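Local coordinates for flagellar biosynthetic protein FlhB (Aquifex aeolicus, PDB 3B1S) that is probably required for building the flagellar rod and for exporting flagellar proteins, this chain being the C-terminal domain of a membrane-embedded type III secretion exporter, at residues I63-K66 / F67-A70. Residues are numbered along the deposited sequence; the frame is centred on the assembly and turned at random.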
ATOM      1  N   ILE D  63      -4.004   9.994  -0.220  1.00 93.88           N
ATOM      2  CA  ILE D  63      -2.695  10.568  -0.007  1.00 94.25           C
ATOM      3  C   ILE D  63      -2.829  12.079   0.037  1.00 94.88           C
ATOM      4  O   ILE D  63      -3.828  12.644  -0.416  1.00 94.09           O
ATOM      5  CB  ILE D  63      -1.691  10.110  -1.091  1.00 94.17           C
ATOM      6  CG1 ILE D  63      -2.137  10.555  -2.485  1.00 94.38           C
ATOM      7  CG2 ILE D  63      -1.598   8.609  -1.092  1.00 94.06           C
ATOM      8  CD1 ILE D  63      -1.071  10.492  -3.555  1.00 94.75           C
ATOM      9  N   SER D  64      -1.813  12.678   0.621  1.00 96.49           N
ATOM     10  CA  SER D  64      -1.674  14.124   0.655  1.00 97.96           C
ATOM     11  C   SER D  64      -1.577  14.633  -0.761  1.00 98.62           C
ATOM     12  O   SER D  64      -0.968  13.968  -1.612  1.00 98.76           O
ATOM     13  CB  SER D  64      -0.389  14.527   1.390  1.00 98.13           C
ATOM     14  OG  SER D  64      -0.425  14.164   2.735  1.00 99.93           O
ATOM     15  N   PRO D  65      -2.220  15.833  -1.053  1.00 98.79           N
ATOM     16  CA  PRO D  65      -1.873  16.595  -2.247  1.00 98.84           C
ATOM     17  C   PRO D  65      -0.352  16.679  -2.505  1.00 98.93           C
ATOM     18  O   PRO D  65       0.091  16.476  -3.641  1.00 98.80           O
ATOM     19  CB  PRO D  65      -2.519  17.950  -1.970  1.00 99.11           C
ATOM     20  CG  PRO D  65      -3.816  17.551  -1.286  1.00 98.83           C
ATOM     21  CD  PRO D  65      -3.448  16.359  -0.417  1.00 98.72           C
ATOM     22  N   LYS D  66       0.449  16.753  -1.464  1.00 98.94           N
ATOM     23  CA  LYS D  66       1.861  16.860  -1.697  1.00 99.03           C
ATOM     24  C   LYS D  66       2.391  15.718  -2.498  1.00 99.35           C
ATOM     25  O   LYS D  66       3.089  15.926  -3.466  1.00 99.72           O
ATOM     26  CB  LYS D  66       2.576  16.763  -0.370  1.00 99.18           C
ATOM     27  CG  LYS D  66       3.854  15.981  -0.487  1.00 99.56           C
ATOM     28  CD  LYS D  66       4.944  16.504   0.427  1.00 99.80           C
ATOM     29  CE  LYS D  66       6.317  16.327  -0.213  1.00100.70           C
ATOM     30  NZ  LYS D  66       7.446  16.863   0.592  1.00100.20           N
ATOM     31  N   PHE D  67       1.984  14.514  -2.187  1.00 99.60           N
ATOM     32  CA  PHE D  67       2.522  13.371  -2.892  1.00 99.50           C
ATOM     33  C   PHE D  67       2.092  13.282  -4.328  1.00 99.08           C
ATOM     34  O   PHE D  67       2.534  12.409  -5.027  1.00 99.60           O
ATOM     35  CB  PHE D  67       2.135  12.084  -2.207  1.00 99.70           C
ATOM     36  CG  PHE D  67       2.908  11.815  -0.980  1.00101.12           C
ATOM     37  CD1 PHE D  67       4.251  11.583  -1.047  1.00102.33           C
ATOM     38  CD2 PHE D  67       2.291  11.782   0.241  1.00102.11           C
ATOM     39  CE1 PHE D  67       4.956  11.331   0.071  1.00102.97           C
ATOM     40  CE2 PHE D  67       2.999  11.532   1.362  1.00102.30           C
ATOM     41  CZ  PHE D  67       4.328  11.306   1.280  1.00103.34           C
ATOM     42  N   TYR D  68       1.165  14.103  -4.768  1.00 98.18           N
ATOM     43  CA  TYR D  68       0.602  13.859  -6.089  1.00 97.27           C
ATOM     44  C   TYR D  68       1.715  13.813  -7.123  1.00 96.44           C
ATOM     45  O   TYR D  68       1.593  13.116  -8.128  1.00 96.35           O
ATOM     46  CB  TYR D  68      -0.463  14.867  -6.470  1.00 97.39           C
ATOM     47  CG  TYR D  68      -1.666  14.884  -5.557  1.00 98.15           C
ATOM     48  CD1 TYR D  68      -2.542  15.969  -5.568  1.00 99.58           C
ATOM     49  CD2 TYR D  68      -1.925  13.843  -4.671  1.00 98.45           C
ATOM     50  CE1 TYR D  68      -3.671  16.021  -4.732  1.00100.10           C
ATOM     51  CE2 TYR D  68      -3.048  13.888  -3.825  1.00100.25           C
ATOM     52  CZ  TYR D  68      -3.912  14.987  -3.865  1.00100.15           C
ATOM     53  OH  TYR D  68      -5.010  15.060  -3.050  1.00100.54           O
ATOM     54  N   LYS D  69       2.826  14.449  -6.810  1.00 95.19           N
ATOM     55  CA  LYS D  69       3.957  14.492  -7.712  1.00 94.30           C
ATOM     56  C   LYS D  69       4.650  13.188  -8.071  1.00 92.88           C
ATOM     57  O   LYS D  69       4.892  12.916  -9.227  1.00 92.46           O
ATOM     58  CB  LYS D  69       5.025  15.363  -7.069  1.00 95.11           C
ATOM     59  CG  LYS D  69       5.655  14.738  -5.831  1.00 95.97           C
ATOM     60  CD  LYS D  69       6.962  15.421  -5.450  1.00 97.93           C
ATOM     61  CE  LYS D  69       6.775  16.508  -4.405  1.00 97.27           C
ATOM     62  NZ  LYS D  69       7.986  17.353  -4.266  1.00 96.50           N
ATOM     63  N   ALA D  70       4.955  12.369  -7.087  1.00 91.30           N
ATOM     64  CA  ALA D  70       5.733  11.154  -7.341  1.00 89.57           C
ATOM     65  C   ALA D  70       4.866   9.928  -7.590  1.00 87.90           C
ATOM     66  O   ALA D  70       5.312   8.972  -8.243  1.00 88.02           O
ATOM     67  CB  ALA D  70       6.751  10.902  -6.204  1.00 89.87           C
TER
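Tyr-68 folds back over Pro-65, three residues earlier in the chain, and its side chain illustrates how an aromatic residue can pack back on a turn leading into a helix. With CG anti to its own carbonyl carbon (chi1 -61°), the ring is carried toward the residues that precede it. CB starts close to the carbonyl oxygen of Pro-65, which also lies under CG. Along one flank, Tyr-68 CD2 is 3.6 Å from CD1 of Ile-63, whose CG1 lies in the ring plane, at the edge. Over the face that Pro-65 covers, CE1 is 3.6 Å from Pro-65 CB. The proline CA sits over the middle of the same face, though too tightly modelled for detail to be read from it, and farther out the phenol OH ends 3.3 Å from Pro-65 CG, the two side chains running side by side in the same direction. The backbone beneath is tied by Tyr-68 N to Pro-65 O (2.8 Å, 164° at the hydrogen) and by a weaker bond from Phe-67 N to Ser-64 O. Ile-63 CD1 also reaches Phe-67 CB at 3.8 Å; the phenylalanine ring has Lys-66 CG over one face near its rim, and the Phe-67 side chain also touches Leu-53 of helix 47-53. An alanine in place of Tyr-68 would remove the ring and is likely to leave Pro-65 without the ring face against it and Ile-63 CD1 without the ring edge it meets. Two successive i to i+3 backbone bonds, the first weak, make a tight turn that joins the loop after helix 47-53 to helix 68-84.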